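Helicase of the snf2/rad54 family (Sulfolobus solfataricus, PDB 1Z5Z) probably couples ATP hydrolysis to movement on double-stranded DNA, as a SWI2/SNF2-family ATPase whose C-terminal domain makes up this structure. Local coordinates at residues I221-T225 with L226-I230; M67-S70 with T71-K74; G125-I128 with R129-E133. All blocks are in the same frame, centred on the assembly; numbering follows the deposited sequence.

Contact 1 (I221-T225 with L226-I230)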
loop_
_atom_site.group_PDB
_atom_site.type_symbol
_atom_site.label_atom_id
_atom_site.label_comp_id
_atom_site.label_asym_id
_atom_site.label_seq_id
_atom_site.Cartn_x
_atom_site.Cartn_y
_atom_site.Cartn_z
ATOM N N ILE A 221 6.412 2.671 3.615
ATOM C CA ILE A 221 7.071 1.354 3.633
ATOM C C ILE A 221 7.085 0.765 5.021
ATOM O O ILE A 221 7.573 1.415 5.954
ATOM C CB ILE A 221 8.526 1.463 3.149
ATOM C CG1 ILE A 221 8.553 1.846 1.666
ATOM C CG2 ILE A 221 9.254 0.122 3.343
ATOM C CD1 ILE A 221 9.980 1.987 1.132
ATOM N N SER A 222 6.537 -0.438 5.188
ATOM C CA SER A 222 6.535 -1.078 6.502
ATOM C C SER A 222 7.911 -1.622 6.920
ATOM O O SER A 222 8.487 -2.520 6.279
ATOM C CB SER A 222 5.473 -2.176 6.563
ATOM O OG SER A 222 4.208 -1.544 6.566
ATOM N N VAL A 223 8.442 -1.037 7.999
ATOM C CA VAL A 223 9.766 -1.393 8.510
ATOM C C VAL A 223 9.905 -2.861 8.810
ATOM O O VAL A 223 9.080 -3.447 9.510
ATOM C CB VAL A 223 10.129 -0.565 9.794
ATOM C CG1 VAL A 223 11.456 -1.074 10.390
ATOM C CG2 VAL A 223 10.252 0.942 9.424
ATOM N N GLY A 224 10.947 -3.452 8.226
ATOM C CA GLY A 224 11.257 -4.857 8.439
ATOM C C GLY A 224 10.343 -5.880 7.773
ATOM O O GLY A 224 10.346 -7.054 8.160
ATOM N N THR A 225 9.580 -5.464 6.765
ATOM C CA THR A 225 8.669 -6.404 6.114
ATOM C C THR A 225 9.037 -6.568 4.681
ATOM O O THR A 225 9.998 -5.942 4.209
ATOM C CB THR A 225 7.248 -5.888 6.139
ATOM O OG1 THR A 225 7.196 -4.725 5.319
ATOM C CG2 THR A 225 6.841 -5.523 7.550
ATOM N N LEU A 226 8.241 -7.371 3.970
ATOM C CA LEU A 226 8.501 -7.602 2.559
ATOM C C LEU A 226 8.446 -6.279 1.826
ATOM O O LEU A 226 9.050 -6.182 0.749
ATOM C CB LEU A 226 7.457 -8.580 1.920
ATOM C CG LEU A 226 6.048 -8.049 1.627
ATOM C CD1 LEU A 226 5.283 -9.101 0.860
ATOM C CD2 LEU A 226 5.291 -7.718 2.909
ATOM N N GLU A 227 7.730 -5.272 2.359
ATOM C CA GLU A 227 7.693 -4.004 1.614
ATOM C C GLU A 227 9.104 -3.385 1.602
ATOM O O GLU A 227 9.570 -2.829 0.595
ATOM C CB GLU A 227 6.720 -3.023 2.262
ATOM C CG GLU A 227 5.247 -3.459 2.197
ATOM C CD GLU A 227 4.308 -2.383 2.720
ATOM O OE1 GLU A 227 3.213 -2.170 2.133
ATOM O OE2 GLU A 227 4.657 -1.757 3.737
ATOM N N GLU A 228 9.790 -3.468 2.738
ATOM C CA GLU A 228 11.134 -2.924 2.805
ATOM C C GLU A 228 12.097 -3.722 1.922
ATOM O O GLU A 228 12.914 -3.123 1.222
ATOM C CB GLU A 228 11.665 -2.943 4.241
ATOM C CG GLU A 228 13.009 -2.210 4.345
ATOM C CD GLU A 228 13.242 -1.707 5.739
ATOM O OE1 GLU A 228 13.639 -0.529 5.874
ATOM O OE2 GLU A 228 13.010 -2.479 6.684
ATOM N N LYS A 229 12.028 -5.057 2.002
ATOM C CA LYS A 229 12.890 -5.951 1.211
ATOM C C LYS A 229 12.762 -5.762 -0.274
ATOM O O LYS A 229 13.760 -5.670 -0.994
ATOM C CB LYS A 229 12.580 -7.410 1.510
ATOM C CG LYS A 229 13.325 -7.987 2.682
ATOM C CD LYS A 229 13.183 -7.135 3.889
ATOM C CE LYS A 229 13.833 -7.788 5.069
ATOM N NZ LYS A 229 12.882 -7.608 6.154
ATOM N N ILE A 230 11.528 -5.754 -0.752
ATOM C CA ILE A 230 11.333 -5.559 -2.167
ATOM C C ILE A 230 11.845 -4.192 -2.598
ATOM O O ILE A 230 12.517 -4.070 -3.612
ATOM C CB ILE A 230 9.858 -5.706 -2.545
ATOM C CG1 ILE A 230 9.477 -7.182 -2.505
ATOM C CG2 ILE A 230 9.642 -5.134 -3.924
ATOM C CD1 ILE A 230 8.003 -7.457 -2.072
#

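Contact 2 (M67-S70 with T71-K74)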
loop_
_atom_site.group_PDB
_atom_site.type_symbol
_atom_site.label_atom_id
_atom_site.label_comp_id
_atom_site.label_asym_id
_atom_site.label_seq_id
_atom_site.Cartn_x
_atom_site.Cartn_y
_atom_site.Cartn_z
ATOM N N MET A 67 0.080 -21.031 -2.945
ATOM C CA MET A 67 0.189 -20.902 -1.502
ATOM C C MET A 67 0.965 -19.637 -1.186
ATOM O O MET A 67 0.604 -18.881 -0.295
ATOM C CB MET A 67 0.888 -22.123 -0.883
ATOM C CG MET A 67 0.961 -22.068 0.629
ATOM S SD MET A 67 1.652 -23.579 1.323
ATOM C CE MET A 67 0.139 -24.555 1.544
ATOM N N ILE A 68 2.030 -19.411 -1.931
ATOM C CA ILE A 68 2.826 -18.218 -1.741
ATOM C C ILE A 68 1.936 -17.006 -2.048
ATOM O O ILE A 68 1.895 -16.051 -1.272
ATOM C CB ILE A 68 4.033 -18.224 -2.670
ATOM C CG1 ILE A 68 4.977 -19.362 -2.260
ATOM C CG2 ILE A 68 4.729 -16.867 -2.641
ATOM C CD1 ILE A 68 6.171 -19.528 -3.203
ATOM N N LEU A 69 1.206 -17.057 -3.163
ATOM C CA LEU A 69 0.320 -15.946 -3.541
ATOM C C LEU A 69 -0.646 -15.542 -2.446
ATOM O O LEU A 69 -0.805 -14.355 -2.150
ATOM C CB LEU A 69 -0.442 -16.267 -4.839
ATOM C CG LEU A 69 0.458 -15.974 -6.044
ATOM C CD1 LEU A 69 -0.302 -16.132 -7.377
ATOM C CD2 LEU A 69 0.971 -14.549 -5.931
ATOM N N SER A 70 -1.298 -16.515 -1.834
ATOM C CA SER A 70 -2.215 -16.209 -0.745
ATOM C C SER A 70 -1.484 -15.571 0.436
ATOM O O SER A 70 -1.991 -14.622 1.046
ATOM C CB SER A 70 -2.913 -17.472 -0.260
ATOM O OG SER A 70 -3.779 -17.935 -1.273
ATOM N N THR A 71 -0.306 -16.083 0.786
ATOM C CA THR A 71 0.391 -15.473 1.906
ATOM C C THR A 71 0.746 -14.023 1.543
ATOM O O THR A 71 0.491 -13.125 2.322
ATOM C CB THR A 71 1.659 -16.262 2.304
ATOM O OG1 THR A 71 1.275 -17.564 2.754
ATOM C CG2 THR A 71 2.388 -15.571 3.488
ATOM N N LEU A 72 1.319 -13.793 0.375
ATOM C CA LEU A 72 1.691 -12.442 -0.045
ATOM C C LEU A 72 0.522 -11.472 0.091
ATOM O O LEU A 72 0.652 -10.346 0.589
ATOM C CB LEU A 72 2.174 -12.478 -1.488
ATOM C CG LEU A 72 3.692 -12.511 -1.658
ATOM C CD1 LEU A 72 4.359 -13.208 -0.465
ATOM C CD2 LEU A 72 4.034 -13.149 -2.978
ATOM N N LEU A 73 -0.652 -11.933 -0.311
ATOM C CA LEU A 73 -1.840 -11.111 -0.237
ATOM C C LEU A 73 -2.151 -10.739 1.205
ATOM O O LEU A 73 -2.400 -9.565 1.518
ATOM C CB LEU A 73 -3.035 -11.862 -0.838
ATOM C CG LEU A 73 -4.390 -11.151 -0.770
ATOM C CD1 LEU A 73 -4.304 -9.809 -1.489
ATOM C CD2 LEU A 73 -5.490 -12.041 -1.413
ATOM N N LYS A 74 -2.191 -11.733 2.091
ATOM C CA LYS A 74 -2.497 -11.423 3.474
ATOM C C LYS A 74 -1.473 -10.478 4.126
ATOM O O LYS A 74 -1.849 -9.587 4.885
ATOM C CB LYS A 74 -2.624 -12.689 4.309
ATOM C CG LYS A 74 -3.978 -13.401 4.190
ATOM C CD LYS A 74 -3.949 -14.583 5.171
ATOM C CE LYS A 74 -5.259 -15.321 5.276
ATOM N NZ LYS A 74 -5.015 -16.575 6.052
HETATM O O HOH W 1 -0.779 -19.312 1.931
#

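Contact 3 (G125-I128 with R129-E133)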
loop_
_atom_site.group_PDB
_atom_site.type_symbol
_atom_site.label_atom_id
_atom_site.label_comp_id
_atom_site.label_asym_id
_atom_site.label_seq_id
_atom_site.Cartn_x
_atom_site.Cartn_y
_atom_site.Cartn_z
ATOM N N GLY A 125 -8.872 1.679 0.514
ATOM C CA GLY A 125 -9.314 2.979 0.042
ATOM C C GLY A 125 -10.496 3.486 0.852
ATOM O O GLY A 125 -10.527 4.674 1.217
ATOM N N LYS A 126 -11.475 2.614 1.132
ATOM C CA LYS A 126 -12.649 3.023 1.909
ATOM C C LYS A 126 -12.284 3.372 3.349
ATOM O O LYS A 126 -12.806 4.337 3.914
ATOM C CB LYS A 126 -13.694 1.910 1.902
ATOM C CG LYS A 126 -14.364 1.740 0.574
ATOM C CD LYS A 126 -15.214 0.482 0.571
ATOM C CE LYS A 126 -16.248 0.570 -0.528
ATOM N NZ LYS A 126 -17.077 -0.658 -0.614
ATOM N N ILE A 127 -11.398 2.587 3.956
ATOM C CA ILE A 127 -10.970 2.859 5.324
ATOM C C ILE A 127 -10.297 4.250 5.388
ATOM O O ILE A 127 -10.620 5.090 6.238
ATOM C CB ILE A 127 -9.993 1.753 5.820
ATOM C CG1 ILE A 127 -10.791 0.492 6.192
ATOM C CG2 ILE A 127 -9.159 2.266 7.003
ATOM C CD1 ILE A 127 -9.929 -0.738 6.418
ATOM N N ILE A 128 -9.381 4.499 4.467
ATOM C CA ILE A 128 -8.690 5.777 4.425
ATOM C C ILE A 128 -9.682 6.919 4.285
ATOM O O ILE A 128 -9.624 7.913 5.029
ATOM C CB ILE A 128 -7.745 5.823 3.245
ATOM C CG1 ILE A 128 -6.583 4.862 3.506
ATOM C CG2 ILE A 128 -7.208 7.219 3.060
ATOM C CD1 ILE A 128 -5.723 4.622 2.266
ATOM N N ARG A 129 -10.597 6.751 3.338
ATOM C CA ARG A 129 -11.617 7.745 3.040
ATOM C C ARG A 129 -12.489 7.995 4.312
ATOM O O ARG A 129 -12.761 9.147 4.681
ATOM C CB ARG A 129 -12.454 7.222 1.867
ATOM C CG ARG A 129 -13.185 8.276 1.070
ATOM C CD ARG A 129 -14.621 8.433 1.489
ATOM N NE ARG A 129 -15.478 7.405 0.891
ATOM C CZ ARG A 129 -15.832 6.316 1.547
ATOM N NH1 ARG A 129 -15.399 6.166 2.776
ATOM N NH2 ARG A 129 -16.583 5.382 0.985
ATOM N N ASN A 130 -12.898 6.923 4.986
ATOM C CA ASN A 130 -13.731 7.037 6.206
ATOM C C ASN A 130 -12.991 7.772 7.307
ATOM O O ASN A 130 -13.510 8.683 7.921
ATOM C CB ASN A 130 -14.120 5.643 6.716
ATOM C CG ASN A 130 -15.014 4.884 5.722
ATOM O OD1 ASN A 130 -15.627 5.492 4.879
ATOM N ND2 ASN A 130 -15.089 3.561 5.842
ATOM N N ILE A 131 -11.771 7.353 7.579
ATOM C CA ILE A 131 -10.989 7.997 8.605
ATOM C C ILE A 131 -10.819 9.498 8.352
ATOM O O ILE A 131 -11.028 10.314 9.270
ATOM C CB ILE A 131 -9.613 7.343 8.702
ATOM C CG1 ILE A 131 -9.759 5.986 9.375
ATOM C CG2 ILE A 131 -8.644 8.291 9.357
ATOM C CD1 ILE A 131 -8.526 5.119 9.353
ATOM N N ILE A 132 -10.419 9.861 7.128
ATOM C CA ILE A 132 -10.216 11.253 6.830
ATOM C C ILE A 132 -11.518 12.045 6.945
ATOM O O ILE A 132 -11.549 13.084 7.590
ATOM C CB ILE A 132 -9.579 11.457 5.434
ATOM C CG1 ILE A 132 -8.169 10.851 5.425
ATOM C CG2 ILE A 132 -9.470 12.955 5.110
ATOM C CD1 ILE A 132 -7.508 10.898 4.072
ATOM N N GLU A 133 -12.602 11.563 6.357
ATOM C CA GLU A 133 -13.855 12.305 6.443
ATOM C C GLU A 133 -14.288 12.533 7.878
ATOM O O GLU A 133 -14.680 13.633 8.262
ATOM C CB GLU A 133 -14.945 11.573 5.698
ATOM C CG GLU A 133 -14.794 11.739 4.229
ATOM C CD GLU A 133 -16.034 11.308 3.466
ATOM O OE1 GLU A 133 -16.145 11.683 2.275
ATOM O OE2 GLU A 133 -16.880 10.597 4.057
#

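Contact 1 (I221-T225 with L226-I230)
T225 OG1 reaches the backbone of E227 because it is held between its own backbone N and carbonyl carbon (chi1 67°), while E228 CG, trans to the backbone N (chi1 -173°), starts an extended chain that runs back to G224. T225 is the N-cap of helix 226-236. T225 OG1 accepts from E227 N at 3.1 Å and donates to S222 O at 2.7 Å, so one hydroxyl ties the first helical turn to the type II beta turn S222-T225. S222 O also receives T225 N, and both donors come from the same face of its carbonyl plane. T225 O accepts K229 N at 3.1 Å, the first i to i+4 bond of the helix. Two carboxylates grip the turn's own N-H groups. E227 OE2 is met nearly along its C-O axis by S222 N, 2.7 Å away, whereas E228 OE2 takes G224 N at 2.8 Å from above the carboxylate plane. Both acids lie in the first turn of the helix, where the helix dipole would probably help stabilise their negative charge. A valine in place of T225 would probably leave E227 N without its capping acceptor and S222 O with T225 N as its remaining donor here. On the strand, I221 CG2 rests 3.6 Å from E228 CA. E227 OE1 forms a salt bridge with K97, and K229 NZ is hydrogen-bonded to S267 OG. The whole corner leaves the inner parallel strand 216-222, which pairs through I221 and V223 with strand 29-35; Y45 OH of helix 39-55 is hydrogen-bonded to L226 N, and Y34 touches I221, V223 and E228.

Contact 2 (M67-S70 with T71-K74)
I68 and L72 lie side by side and point the same way, and the branch of I68 that does the touching is CG2, 3.8 Å from L72 CD2. L72 is less relaxed than its neighbour: its chi1 of -98° and chi2 of 29° fall off the usual staggered values. That twist lays both methyls near the I68 carbonyl, with L72 CD1 3.8 Å from I68 O. The same oxygen takes L72 N at 2.9 Å in an almost straight bond. These are i to i+4 neighbours on helix 61-78, whose apolar side rests on helices 250-253 and 257-264: I68 touches T253 and L260, L72 reaches I252 and I264. Another flank faces helix 39-55, where M67 and T71 both meet L52. Here T71 turns OG1 back along the helix, opposite its own carbonyl carbon (chi1 -63°). A water donates to T71 OG1 at 2.8 Å and to M67 O at 2.7 Å, bridging hydroxyl and carbonyl while M67 O still accepts T71 N. The hydroxyl is also hydrogen-bonded to E48 OE2, which joins the two helices.

Contact 3 (G125-I128 with R129-E133)
R129, N130, I131 and I132 return their N-H groups to the carbonyls of G125, K126, I127 and I128, and the I131 N to I127 O bond, 2.9 Å long, is nearly straight at 176°. This is regular alpha-helix in 122-136, the helix that follows strand 115-119 in the parallel sheet of the RecA-like C-terminal helicase domain. Its inner side is built from two isoleucine pairs, each member lying alongside its mate and pointing the same way. I127 CG2 meets I131 CD1 at 3.8 Å, and I128 CG2 meets I132 CD1 at the same distance. All four keep CG2 trans to the backbone N; in I127 and I128 this sets the methyl beside the carbonyl and in the path of the CD1 of I131 and I132. I128, I131 and I132 pack on helix 96-110, where M98 touches I128 and I131 and I105 touches I132, while I127 touches Q90; I117 of the sheet meets I128 and I132. The outer side is polar. R129 bends at chi2 and chi3, folding its chain back toward the preceding turn, and both K126 and R129 also touch F142. The like charges stay apart, with K126 NZ 6.3 Å from R129 NH2. K126 CA lies over one face of the R129 guanidinium, and K126 CG is 4.3 Å from R129 NH2.

Overall arrangement
All three contacts are local and lie in series, 67-74 before 125-133 before 221-230. Contact 3 is the most buried, and its helix packs against the parallel sheet. Contact 2 belongs to the helical part of the chain, with half its touching residues exposed; contact 1 is partly buried where an inner strand passes into a helix. Contacts 1 and 2 are closer neighbours, their centres about 15 Å apart, and helix 39-55 touches both; contact 3 lies across the chain's centre from contact 1. Chemistry follows place: polar capping at the strand-to-helix corner, branched apolar packing against the sheet, and a water bridge and an isoleucine-leucine pair along one helix whose flanks meet other helices.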